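IS607 family transposase IS1535 (Mycobacterium tuberculosis, PDB 6DGB) probably acts as a serine recombinase that binds DNA and exchanges strands to move its insertion element, here represented by the C-terminal catalytic domain. Local coordinates at residues Arg126-Ala129 with Met130-Val133; Thr113-Cys116 with Ala117-Tyr120; Val21-Leu24 with Thr25-Ala28; His69-Arg72 with Leu73-Gly77; Ala83-Ala87 with Gln88-Ile92. All blocks are in the same frame, centred on the assembly; numbering follows the deposited sequence.

Contact 1: Arg126-Ala129 with Met130-Val133; sequences RNRA and MRAV
Within the C-terminal helix 125-135, one turn sets Arg131 against Arg128 and Met130 against Arg126, two local side-chain contacts on a continuous helical backbone. The regular part of the turn is carried by main-chain bonds: Arg131 N donates to Asn127 O at 3.2 Å, Ala132 N to Arg128 O at 3.0 Å and Val133 N to Ala129 O at 3.0 Å.

Arg131 does not run straight out from the helix. A bend at chi3 (-35°) folds its guanidinium back over the preceding turn, so that one face of the group covers Arg128 CA, displaced toward the rim, with CZ 3.8 Å from that atom. Its NH2 rests 3.5 Å from Arg128 CG. The two arginine chains run alongside each other in the same direction, but their guanidinium planes are turned 68° apart, and NH1 of Arg128 stays 4.6 Å from NH2 of Arg131. On the exposed flank, the sulfur of Met130 lies over one face of the Arg126 guanidinium, SD being 4.0 Å from NH1. Ala129 packs instead on Leu112 and Thr113 of helix 104-120.

Arg131 NH2 is hydrogen-bonded to the main-chain oxygen of Glu135 of the second subunit. The guanidinium is thus held by packing on Arg128 CA and CG, with Asn127 O also over a face, and by a carbonyl across the interface, an arrangement that would probably offset some of the cost of holding two like charges side by side.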
loop_
_atom_site.group_PDB
_atom_site.type_symbol
_atom_site.label_atom_id
_atom_site.label_comp_id
_atom_site.label_asym_id
_atom_site.label_seq_id
_atom_site.Cartn_x
_atom_site.Cartn_y
_atom_site.Cartn_z
ATOM N N ARG A 126 20.925 -2.935 -0.234
ATOM C CA ARG A 126 20.661 -2.583 -1.623
ATOM C C ARG A 126 21.481 -3.468 -2.591
ATOM O O ARG A 126 20.986 -3.842 -3.654
ATOM C CB ARG A 126 20.902 -1.093 -1.878
ATOM C CG ARG A 126 20.391 -0.685 -3.244
ATOM C CD ARG A 126 20.209 0.790 -3.418
ATOM N NE ARG A 126 19.075 1.044 -4.297
ATOM C CZ ARG A 126 19.153 1.252 -5.606
ATOM N NH1 ARG A 126 20.333 1.256 -6.218
ATOM N NH2 ARG A 126 18.048 1.469 -6.313
ATOM N N ASN A 127 22.708 -3.839 -2.196
ATOM C CA ASN A 127 23.537 -4.737 -2.989
ATOM C C ASN A 127 22.893 -6.133 -3.075
ATOM O O ASN A 127 22.923 -6.730 -4.145
ATOM C CB ASN A 127 24.956 -4.789 -2.434
ATOM C CG ASN A 127 25.725 -3.489 -2.599
ATOM O OD1 ASN A 127 25.523 -2.709 -3.555
ATOM N ND2 ASN A 127 26.649 -3.247 -1.680
ATOM N N ARG A 128 22.239 -6.601 -1.979
ATOM C CA ARG A 128 21.488 -7.864 -1.889
ATOM C C ARG A 128 20.313 -7.777 -2.865
ATOM O O ARG A 128 20.206 -8.627 -3.739
ATOM C CB ARG A 128 20.936 -8.099 -0.466
ATOM C CG ARG A 128 21.964 -8.330 0.618
ATOM C CD ARG A 128 21.268 -8.409 1.963
ATOM N NE ARG A 128 22.209 -8.673 3.046
ATOM C CZ ARG A 128 22.507 -9.891 3.495
ATOM N NH1 ARG A 128 21.935 -10.963 2.958
ATOM N NH2 ARG A 128 23.368 -10.046 4.493
ATOM N N ALA A 129 19.463 -6.732 -2.737
ATOM C CA ALA A 129 18.330 -6.441 -3.617
ATOM C C ALA A 129 18.738 -6.402 -5.100
ATOM O O ALA A 129 17.957 -6.833 -5.947
ATOM C CB ALA A 129 17.720 -5.107 -3.235
ATOM N N MET A 130 19.947 -5.881 -5.409
ATOM C CA MET A 130 20.485 -5.762 -6.774
ATOM C C MET A 130 20.813 -7.116 -7.400
ATOM O O MET A 130 20.516 -7.322 -8.573
ATOM C CB MET A 130 21.731 -4.868 -6.802
ATOM C CG MET A 130 21.475 -3.408 -6.457
ATOM S SD MET A 130 20.329 -2.531 -7.521
ATOM C CE MET A 130 21.320 -2.382 -9.025
ATOM N N ARG A 131 21.445 -8.022 -6.632
ATOM C CA ARG A 131 21.787 -9.376 -7.085
ATOM C C ARG A 131 20.496 -10.195 -7.240
ATOM O O ARG A 131 20.424 -11.085 -8.091
ATOM C CB ARG A 131 22.688 -10.094 -6.077
ATOM C CG ARG A 131 24.075 -9.501 -5.847
ATOM C CD ARG A 131 24.827 -10.172 -4.690
ATOM N NE ARG A 131 23.933 -10.571 -3.592
ATOM C CZ ARG A 131 24.213 -10.490 -2.291
ATOM N NH1 ARG A 131 25.366 -9.969 -1.881
ATOM N NH2 ARG A 131 23.323 -10.896 -1.389
ATOM N N ALA A 132 19.486 -9.900 -6.393
ATOM C CA ALA A 132 18.178 -10.555 -6.380
ATOM C C ALA A 132 17.361 -10.201 -7.609
ATOM O O ALA A 132 16.877 -11.126 -8.261
ATOM C CB ALA A 132 17.407 -10.199 -5.118
ATOM N N VAL A 133 17.216 -8.879 -7.939
ATOM C CA VAL A 133 16.488 -8.384 -9.117
ATOM C C VAL A 133 17.145 -8.956 -10.379
ATOM O O VAL A 133 16.462 -9.260 -11.355
ATOM C CB VAL A 133 16.360 -6.828 -9.103
ATOM C CG1 VAL A 133 16.246 -6.224 -10.503
ATOM C CG2 VAL A 133 15.183 -6.403 -8.238
#

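Contact 2: Thr113-Cys116 with Ala117-Tyr120; sequences TGMC and ARLY
Cys116 and Tyr120 meet one turn apart near the end of helix 104-120, and the tightly packed side of this local contact is built on the buried Cys116 and Met115. Tyr120 N donates to Cys116 O at 2.8 Å, while CE2 of the ring makes only a light apolar touch with Cys116 SG, at 4.3 Å. The ring itself lies with one face across Leu119 CB, which sits over its centre. Both Cys116 and Tyr120 also pack on Arg128 of helix 125-135 and on Ala136 of the second subunit, and Met115 packs on Met108 of that subunit, so this flank is covered from two directions.

The solvent side belongs to Arg118, the exposed residue of the contact. It lies back along the helix surface, its extended chain carrying one guanidinium face over Gly114 O, with CD 3.4 Å from that oxygen. The carbonyl bonds to the main chain instead, receiving Arg118 N at 3.2 Å. Further out, Arg118 NH1 approaches Met115 CG at 3.8 Å, and the arginine packs on Leu104 of the second subunit.

A long helix that follows the catalytic alpha/beta core, with one flank on its own C-terminal helix and another on a partner subunit, is consistent with the dimer-forming helix of the serine recombinases.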
loop_
_atom_site.group_PDB
_atom_site.type_symbol
_atom_site.label_atom_id
_atom_site.label_comp_id
_atom_site.label_asym_id
_atom_site.label_seq_id
_atom_site.Cartn_x
_atom_site.Cartn_y
_atom_site.Cartn_z
ATOM N N THR A 113 15.221 -3.950 -1.090
ATOM C CA THR A 113 16.172 -3.270 -0.204
ATOM C C THR A 113 15.603 -3.218 1.221
ATOM O O THR A 113 16.237 -3.743 2.136
ATOM C CB THR A 113 16.598 -1.881 -0.731
ATOM O OG1 THR A 113 17.264 -2.040 -1.982
ATOM C CG2 THR A 113 17.548 -1.156 0.223
ATOM N N GLY A 114 14.408 -2.638 1.374
ATOM C CA GLY A 114 13.718 -2.476 2.654
ATOM C C GLY A 114 13.418 -3.767 3.384
ATOM O O GLY A 114 13.542 -3.835 4.611
ATOM N N MET A 115 13.046 -4.798 2.614
ATOM C CA MET A 115 12.749 -6.129 3.112
ATOM C C MET A 115 14.035 -6.850 3.513
ATOM O O MET A 115 14.015 -7.581 4.498
ATOM C CB MET A 115 11.918 -6.906 2.093
ATOM C CG MET A 115 10.484 -6.349 1.920
ATOM S SD MET A 115 9.342 -7.504 1.087
ATOM C CE MET A 115 7.778 -6.891 1.639
ATOM N N CYS A 116 15.168 -6.583 2.814
ATOM C CA CYS A 116 16.518 -7.119 3.117
ATOM C C CYS A 116 17.064 -6.443 4.363
ATOM O O CYS A 116 17.752 -7.084 5.151
ATOM C CB CYS A 116 17.481 -6.914 1.946
ATOM S SG CYS A 116 17.339 -8.135 0.617
ATOM N N ALA A 117 16.838 -5.121 4.482
ATOM C CA ALA A 117 17.291 -4.331 5.613
ATOM C C ALA A 117 16.675 -4.907 6.886
ATOM O O ALA A 117 17.410 -5.228 7.809
ATOM C CB ALA A 117 16.903 -2.872 5.432
ATOM N N ARG A 118 15.350 -5.139 6.888
ATOM C CA ARG A 118 14.582 -5.678 8.022
ATOM C C ARG A 118 15.052 -7.089 8.373
ATOM O O ARG A 118 15.178 -7.418 9.553
ATOM C CB ARG A 118 13.062 -5.663 7.726
ATOM C CG ARG A 118 12.392 -4.278 7.738
ATOM C CD ARG A 118 11.121 -4.262 6.890
ATOM N NE ARG A 118 10.764 -2.920 6.408
ATOM C CZ ARG A 118 10.078 -2.668 5.291
ATOM N NH1 ARG A 118 9.669 -3.666 4.514
ATOM N NH2 ARG A 118 9.800 -1.417 4.942
ATOM N N LEU A 119 15.379 -7.888 7.348
ATOM C CA LEU A 119 15.810 -9.269 7.511
ATOM C C LEU A 119 17.264 -9.489 7.912
ATOM O O LEU A 119 17.514 -10.295 8.809
ATOM C CB LEU A 119 15.527 -10.050 6.222
ATOM C CG LEU A 119 14.145 -10.656 6.079
ATOM C CD1 LEU A 119 13.773 -10.840 4.625
ATOM C CD2 LEU A 119 14.054 -11.974 6.807
ATOM N N TYR A 120 18.229 -8.867 7.221
ATOM C CA TYR A 120 19.648 -9.166 7.477
ATOM C C TYR A 120 20.513 -7.973 7.845
ATOM O O TYR A 120 21.740 -8.115 7.903
ATOM C CB TYR A 120 20.268 -9.911 6.271
ATOM C CG TYR A 120 19.281 -10.781 5.519
ATOM C CD1 TYR A 120 18.887 -12.017 6.019
ATOM C CD2 TYR A 120 18.714 -10.349 4.321
ATOM C CE1 TYR A 120 17.950 -12.804 5.351
ATOM C CE2 TYR A 120 17.789 -11.135 3.634
ATOM C CZ TYR A 120 17.405 -12.363 4.154
ATOM O OH TYR A 120 16.483 -13.145 3.484
#

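Contact 3: Val21-Leu24 with Thr25-Ala28; sequences VARL and TAWA
Thr25 and Val21, with Arg23 and Trp27 beside them, make a local contact within helix 14-30, the helix that links strands 3-8 and 37-42 of the parallel sheet. Thr25 grips Val21 O twice. Its backbone N donates at 3.0 Å, and the hydroxyl OG1 donates to the same oxygen at 2.7 Å; the two donors approach from opposite faces of the carbonyl plane. A polar hydroxyl is thereby folded onto the helix and satisfied by the preceding turn.

The second pair is Arg23 and Trp27. Trp27 N is bonded to Arg23 O at 3.0 Å, which places the two residues one turn apart. Arg23 starts out beside its own carbonyl carbon (chi1 172°) and then bends at chi2 and chi3, which turns the guanidinium along the helix toward the next turn. There NH2 meets the indole at its edge, near the ring plane, 3.7 Å from Trp27 CD1, and one guanidinium face lies over Trp27 CB. With the two planes 69° apart, the groups meet at a steep angle and do not stack. NH1 touches Ala26 CB at 3.7 Å. The cation-pi partner of this indole is Arg31, and Arg23 has a long, weak ion pair with Glu30.

Toward the sheet, Leu24 packs on Leu4 and Val66, Val21 on Val38 and Cys40, and Trp27 on Val66. An apolar helix face of Val21, Leu24 and Trp27 lying on the strands is the pattern of a beta-alpha-beta crossover in the alpha/beta core of a resolvase-type catalytic domain.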
loop_
_atom_site.group_PDB
_atom_site.type_symbol
_atom_site.label_atom_id
_atom_site.label_comp_id
_atom_site.label_asym_id
_atom_site.label_seq_id
_atom_site.Cartn_x
_atom_site.Cartn_y
_atom_site.Cartn_z
ATOM N N VAL A 21 0.156 14.773 -17.101
ATOM C CA VAL A 21 -0.533 16.069 -17.066
ATOM C C VAL A 21 -1.367 16.254 -18.338
ATOM O O VAL A 21 -2.507 16.701 -18.245
ATOM C CB VAL A 21 0.469 17.240 -16.836
ATOM C CG1 VAL A 21 -0.192 18.615 -16.963
ATOM C CG2 VAL A 21 1.146 17.114 -15.484
ATOM N N ALA A 22 -0.815 15.881 -19.512
ATOM C CA ALA A 22 -1.500 16.006 -20.798
ATOM C C ALA A 22 -2.750 15.110 -20.863
ATOM O O ALA A 22 -3.853 15.613 -21.118
ATOM C CB ALA A 22 -0.548 15.709 -21.948
ATOM N N ARG A 23 -2.590 13.803 -20.572
ATOM C CA ARG A 23 -3.719 12.879 -20.555
ATOM C C ARG A 23 -4.777 13.329 -19.505
ATOM O O ARG A 23 -5.956 13.381 -19.858
ATOM C CB ARG A 23 -3.248 11.417 -20.408
ATOM C CG ARG A 23 -4.361 10.364 -20.183
ATOM C CD ARG A 23 -5.322 10.158 -21.360
ATOM N NE ARG A 23 -6.683 9.879 -20.889
ATOM C CZ ARG A 23 -7.779 10.487 -21.337
ATOM N NH1 ARG A 23 -7.699 11.386 -22.314
ATOM N NH2 ARG A 23 -8.970 10.186 -20.826
ATOM N N LEU A 24 -4.341 13.790 -18.295
ATOM C CA LEU A 24 -5.216 14.292 -17.214
ATOM C C LEU A 24 -6.033 15.545 -17.542
ATOM O O LEU A 24 -7.170 15.657 -17.080
ATOM C CB LEU A 24 -4.448 14.528 -15.916
ATOM C CG LEU A 24 -4.017 13.281 -15.129
ATOM C CD1 LEU A 24 -3.419 13.664 -13.821
ATOM C CD2 LEU A 24 -5.153 12.328 -14.917
ATOM N N THR A 25 -5.456 16.503 -18.300
ATOM C CA THR A 25 -6.188 17.706 -18.687
ATOM C C THR A 25 -7.082 17.413 -19.853
ATOM O O THR A 25 -8.116 18.064 -19.983
ATOM C CB THR A 25 -5.305 18.925 -18.897
ATOM O OG1 THR A 25 -4.047 18.519 -19.418
ATOM C CG2 THR A 25 -5.129 19.729 -17.625
ATOM N N ALA A 26 -6.726 16.404 -20.680
ATOM C CA ALA A 26 -7.580 15.977 -21.788
ATOM C C ALA A 26 -8.838 15.387 -21.146
ATOM O O ALA A 26 -9.952 15.704 -21.581
ATOM C CB ALA A 26 -6.878 14.931 -22.635
ATOM N N TRP A 27 -8.648 14.597 -20.057
ATOM C CA TRP A 27 -9.717 13.967 -19.281
ATOM C C TRP A 27 -10.648 15.057 -18.754
ATOM O O TRP A 27 -11.828 15.039 -19.084
ATOM C CB TRP A 27 -9.130 13.110 -18.145
ATOM C CG TRP A 27 -10.139 12.314 -17.365
ATOM C CD1 TRP A 27 -10.424 10.985 -17.502
ATOM C CD2 TRP A 27 -10.935 12.784 -16.272
ATOM N NE1 TRP A 27 -11.371 10.607 -16.578
ATOM C CE2 TRP A 27 -11.704 11.694 -15.813
ATOM C CE3 TRP A 27 -11.087 14.035 -15.641
ATOM C CZ2 TRP A 27 -12.629 11.825 -14.778
ATOM C CZ3 TRP A 27 -12.003 14.166 -14.617
ATOM C CH2 TRP A 27 -12.750 13.071 -14.184
ATOM N N ALA A 28 -10.107 16.047 -18.026
ATOM C CA ALA A 28 -10.870 17.149 -17.457
ATOM C C ALA A 28 -11.629 18.000 -18.465
ATOM O O ALA A 28 -12.779 18.305 -18.178
ATOM C CB ALA A 28 -9.977 18.025 -16.603
#

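Contact 4: His69-Arg72 with Leu73-Gly77; sequences HRDR and LARFG
Asp71 and Arg75 lie side by side and point the same way, with carboxylate and guanidinium planes only 23° apart. The guanidinium of Arg75 nevertheless turns a face, not its N-H groups, to the aspartate: Asp71 CB sits over that face toward the rim, and OD2 stays 4.0 Å from NH1, well out of the guanidinium plane, so OD2 and the guanidinium are related by charge, with no N-H directed at the oxygen.

Arg72 meets the same carboxylate differently. Bends at chi2 and chi3 curl its chain back until NE points at Asp71 OD2, a 3.1 Å salt bridge of 164° that lies in the guanidinium plane but is tilted out of the carboxylate plane, on the anti side of OD2. Arg72 and Arg75 also run alongside each other, their planes 74° apart. Their NH2 ends lie close together, gathered by carboxylates: besides Asp71, Arg72 NH1 bridges to Asp103 and Arg75 NH2 to Asp107.

Beneath these side chains the backbone turns tightly. Leu73 N bonds to Arg70 O at 3.1 Å, and Asp71 CA makes a CA-H...O contact of 3.3 Å with Ala74 O. The sequence resembles the Asp-Arg-Leu-x-Arg of the serine recombinase active site, consistent with a place in the catalytic pocket.

The segment links strand 64-67 to helix 78-86, Gly77 being the N-cap. Leu73 plugs it into the core against Ile65 and Val67 of that strand, Ile92 of strand 91-94 and Leu81 of the helix.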
loop_
_atom_site.group_PDB
_atom_site.type_symbol
_atom_site.label_atom_id
_atom_site.label_comp_id
_atom_site.label_asym_id
_atom_site.label_seq_id
_atom_site.Cartn_x
_atom_site.Cartn_y
_atom_site.Cartn_z
ATOM N N HIS A 69 -3.002 6.006 -14.244
ATOM C CA HIS A 69 -3.154 4.587 -13.971
ATOM C C HIS A 69 -3.256 4.520 -12.469
ATOM O O HIS A 69 -2.856 5.479 -11.793
ATOM C CB HIS A 69 -1.928 3.767 -14.438
ATOM C CG HIS A 69 -1.590 3.814 -15.907
ATOM N ND1 HIS A 69 -2.560 4.020 -16.888
ATOM C CD2 HIS A 69 -0.389 3.648 -16.519
ATOM C CE1 HIS A 69 -1.916 4.002 -18.047
ATOM N NE2 HIS A 69 -0.608 3.790 -17.878
ATOM N N ARG A 70 -3.780 3.386 -11.940
ATOM C CA ARG A 70 -3.926 3.091 -10.502
ATOM C C ARG A 70 -2.582 3.153 -9.767
ATOM O O ARG A 70 -2.506 3.783 -8.713
ATOM C CB ARG A 70 -4.543 1.696 -10.304
ATOM C CG ARG A 70 -5.915 1.701 -9.640
ATOM C CD ARG A 70 -6.540 0.313 -9.568
ATOM N NE ARG A 70 -7.790 0.314 -8.800
ATOM C CZ ARG A 70 -8.960 0.741 -9.268
ATOM N NH1 ARG A 70 -9.056 1.223 -10.500
ATOM N NH2 ARG A 70 -10.040 0.699 -8.503
ATOM N N ASP A 71 -1.515 2.538 -10.346
ATOM C CA ASP A 71 -0.165 2.453 -9.772
ATOM C C ASP A 71 0.516 3.799 -9.496
ATOM O O ASP A 71 1.537 3.824 -8.801
ATOM C CB ASP A 71 0.750 1.560 -10.621
ATOM C CG ASP A 71 0.868 1.991 -12.065
ATOM O OD1 ASP A 71 0.059 1.509 -12.895
ATOM O OD2 ASP A 71 1.790 2.786 -12.374
ATOM N N ARG A 72 -0.021 4.910 -10.037
ATOM C CA ARG A 72 0.563 6.236 -9.819
ATOM C C ARG A 72 0.183 6.751 -8.440
ATOM O O ARG A 72 0.944 7.501 -7.823
ATOM C CB ARG A 72 0.189 7.221 -10.936
ATOM C CG ARG A 72 0.630 6.787 -12.319
ATOM C CD ARG A 72 2.117 6.927 -12.555
ATOM N NE ARG A 72 2.839 5.696 -12.218
ATOM C CZ ARG A 72 4.126 5.644 -11.874
ATOM N NH1 ARG A 72 4.849 6.756 -11.809
ATOM N NH2 ARG A 72 4.697 4.481 -11.585
ATOM N N LEU A 73 -0.991 6.326 -7.953
ATOM C CA LEU A 73 -1.461 6.703 -6.636
ATOM C C LEU A 73 -0.746 5.834 -5.616
ATOM O O LEU A 73 -0.428 6.327 -4.551
ATOM C CB LEU A 73 -2.981 6.527 -6.518
ATOM C CG LEU A 73 -3.621 7.380 -5.435
ATOM C CD1 LEU A 73 -4.045 8.712 -5.979
ATOM C CD2 LEU A 73 -4.801 6.707 -4.861
ATOM N N ALA A 74 -0.519 4.539 -5.937
ATOM C CA ALA A 74 0.173 3.520 -5.121
ATOM C C ALA A 74 0.319 2.199 -5.883
ATOM O O ALA A 74 -0.626 1.755 -6.541
ATOM C CB ALA A 74 -0.566 3.276 -3.806
ATOM N N ARG A 75 1.505 1.571 -5.788
ATOM C CA ARG A 75 1.801 0.252 -6.379
ATOM C C ARG A 75 0.979 -0.809 -5.630
ATOM O O ARG A 75 0.556 -1.783 -6.256
ATOM C CB ARG A 75 3.302 -0.070 -6.246
ATOM C CG ARG A 75 3.787 -1.272 -7.068
ATOM C CD ARG A 75 3.886 -1.004 -8.576
ATOM N NE ARG A 75 4.633 0.223 -8.852
ATOM C CZ ARG A 75 4.908 0.711 -10.055
ATOM N NH1 ARG A 75 4.521 0.066 -11.147
ATOM N NH2 ARG A 75 5.564 1.854 -10.175
ATOM N N PHE A 76 0.763 -0.600 -4.287
ATOM C CA PHE A 76 -0.027 -1.454 -3.374
ATOM C C PHE A 76 -0.940 -0.622 -2.443
ATOM O O PHE A 76 -0.575 0.498 -2.034
ATOM C CB PHE A 76 0.862 -2.414 -2.519
ATOM C CG PHE A 76 1.886 -3.213 -3.292
ATOM C CD1 PHE A 76 1.498 -4.269 -4.112
ATOM C CD2 PHE A 76 3.236 -2.874 -3.251
ATOM C CE1 PHE A 76 2.443 -4.959 -4.890
ATOM C CE2 PHE A 76 4.179 -3.573 -4.018
ATOM C CZ PHE A 76 3.775 -4.606 -4.833
ATOM N N GLY A 77 -2.106 -1.197 -2.134
ATOM C CA GLY A 77 -3.094 -0.662 -1.193
ATOM C C GLY A 77 -4.209 0.238 -1.691
ATOM O O GLY A 77 -5.030 0.679 -0.876
#

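Contact 5: Ala83-Ala87 with Gln88-Ile92; sequences AALSA and QGRRI
Leu85 and Arg90 bracket a Schellman motif that ends helix 78-86 and sends the chain into strand 91-94, the second half of a beta-alpha-beta unit. Its backbone bonds come first. Leu85 O accepts from Arg90 N at 3.1 Å and from Gln88 N at 2.9 Å, the two donors arriving from opposite faces of the carbonyl plane, while Gly89 N donates to Ser86 O at 2.8 Å. The left-handed conformation of Gly89, the C-prime residue (phi 63°), breaks the helix and lets the chain leave toward strand 91-94.

Among side-chain polar bonds, Ser86 OG donates to Ala83 O at 2.6 Å, holding the hydroxyl against the last turn. Arg90 is anchored largely outside the motif: NE reaches Ala62 O and NH1 reaches Leu57 O. Gln88, poorly ordered, packs on Gln88 of the second subunit, with weak bonds between Gln88 NE2 and Ala87 O in both directions.

The remaining contacts are van der Waals packing. Leu85 CD2 lies over one face of the Arg90 guanidinium, toward its rim, 3.5 Å from CZ; the bonds to Leu57 O and Ala62 O probably steady that group. The apolar Leu85 and Ile92 side chains cross at about a right angle, Leu85 CD1 lying 3.5 Å from Ile92 CD1.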
loop_
_atom_site.group_PDB
_atom_site.type_symbol
_atom_site.label_atom_id
_atom_site.label_comp_id
_atom_site.label_asym_id
_atom_site.label_seq_id
_atom_site.Cartn_x
_atom_site.Cartn_y
_atom_site.Cartn_z
ATOM N N ALA A 83 -11.636 2.348 -0.254
ATOM C CA ALA A 83 -12.544 1.950 0.809
ATOM C C ALA A 83 -12.635 3.024 1.885
ATOM O O ALA A 83 -13.735 3.430 2.228
ATOM C CB ALA A 83 -12.105 0.628 1.416
ATOM N N ALA A 84 -11.496 3.522 2.378
ATOM C CA ALA A 84 -11.464 4.587 3.386
ATOM C C ALA A 84 -12.156 5.872 2.866
ATOM O O ALA A 84 -12.959 6.461 3.591
ATOM C CB ALA A 84 -10.022 4.886 3.775
ATOM N N LEU A 85 -11.872 6.263 1.601
ATOM C CA LEU A 85 -12.413 7.468 0.947
ATOM C C LEU A 85 -13.921 7.375 0.700
ATOM O O LEU A 85 -14.640 8.363 0.890
ATOM C CB LEU A 85 -11.672 7.778 -0.378
ATOM C CG LEU A 85 -10.265 8.290 -0.227
ATOM C CD1 LEU A 85 -9.541 8.283 -1.529
ATOM C CD2 LEU A 85 -10.240 9.656 0.391
ATOM N N SER A 86 -14.383 6.180 0.257
ATOM C CA SER A 86 -15.779 5.879 0.006
ATOM C C SER A 86 -16.617 6.282 1.218
ATOM O O SER A 86 -17.588 7.011 1.039
ATOM C CB SER A 86 -15.961 4.400 -0.317
ATOM O OG SER A 86 -15.974 3.580 0.842
ATOM N N ALA A 87 -16.185 5.884 2.460
ATOM C CA ALA A 87 -16.832 6.240 3.738
ATOM C C ALA A 87 -17.067 7.788 3.925
ATOM O O ALA A 87 -17.953 8.191 4.692
ATOM C CB ALA A 87 -16.027 5.684 4.902
ATOM N N GLN A 88 -16.286 8.630 3.205
ATOM C CA GLN A 88 -16.399 10.078 3.266
ATOM C C GLN A 88 -16.954 10.671 1.951
ATOM O O GLN A 88 -16.879 11.878 1.747
ATOM C CB GLN A 88 -15.052 10.710 3.653
ATOM C CG GLN A 88 -15.241 12.041 4.380
ATOM C CD GLN A 88 -14.002 12.878 4.583
ATOM O OE1 GLN A 88 -12.912 12.586 4.072
ATOM N NE2 GLN A 88 -14.155 13.953 5.350
ATOM N N GLY A 89 -17.518 9.811 1.096
ATOM C CA GLY A 89 -18.108 10.164 -0.196
ATOM C C GLY A 89 -17.145 10.749 -1.216
ATOM O O GLY A 89 -17.548 11.506 -2.113
ATOM N N ARG A 90 -15.860 10.400 -1.067
ATOM C CA ARG A 90 -14.757 10.818 -1.928
ATOM C C ARG A 90 -14.315 9.596 -2.747
ATOM O O ARG A 90 -14.460 8.450 -2.279
ATOM C CB ARG A 90 -13.586 11.358 -1.078
ATOM C CG ARG A 90 -13.939 12.553 -0.185
ATOM C CD ARG A 90 -12.862 12.827 0.836
ATOM N NE ARG A 90 -11.619 13.258 0.204
ATOM C CZ ARG A 90 -10.417 13.151 0.760
ATOM N NH1 ARG A 90 -10.282 12.635 1.981
ATOM N NH2 ARG A 90 -9.336 13.558 0.101
ATOM N N ARG A 91 -13.791 9.828 -3.969
ATOM C CA ARG A 91 -13.380 8.722 -4.836
ATOM C C ARG A 91 -12.147 8.991 -5.702
ATOM O O ARG A 91 -11.771 10.136 -5.944
ATOM C CB ARG A 91 -14.557 8.234 -5.717
ATOM C CG ARG A 91 -15.046 9.230 -6.744
ATOM C CD ARG A 91 -16.149 8.648 -7.601
ATOM N NE ARG A 91 -16.594 9.614 -8.605
ATOM C CZ ARG A 91 -17.505 10.557 -8.379
ATOM N NH1 ARG A 91 -18.090 10.655 -7.186
ATOM N NH2 ARG A 91 -17.837 11.409 -9.341
ATOM N N ILE A 92 -11.537 7.890 -6.173
ATOM C CA ILE A 92 -10.381 7.857 -7.062
ATOM C C ILE A 92 -10.873 7.502 -8.463
ATOM O O ILE A 92 -11.531 6.468 -8.655
ATOM C CB ILE A 92 -9.321 6.851 -6.536
ATOM C CG1 ILE A 92 -8.634 7.403 -5.286
ATOM C CG2 ILE A 92 -8.290 6.488 -7.611
ATOM C CD1 ILE A 92 -8.434 6.509 -4.314
#

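All five contacts are partly buried. Contacts 1 and 2 lie far out, on successive C-terminal helices; they touch through Ala129 with Thr113 and Arg128 with Tyr120. Contacts 3, 4 and 5 belong to the alpha/beta core. Contact 3 meets no other chain, and its helix lies on the sheet; the other four all reach the second subunit. Contact 4, whose centre is about 5 Å from the centre of the chain, concentrates charge; contact 5 closes a helix with backbone bonds, and the two share apolar packing between Leu73 and Ile92. Arginines recur everywhere, packing on neighbouring side chains or carbonyls in 1, 2, 3 and 5, with carboxylates dominant in 4.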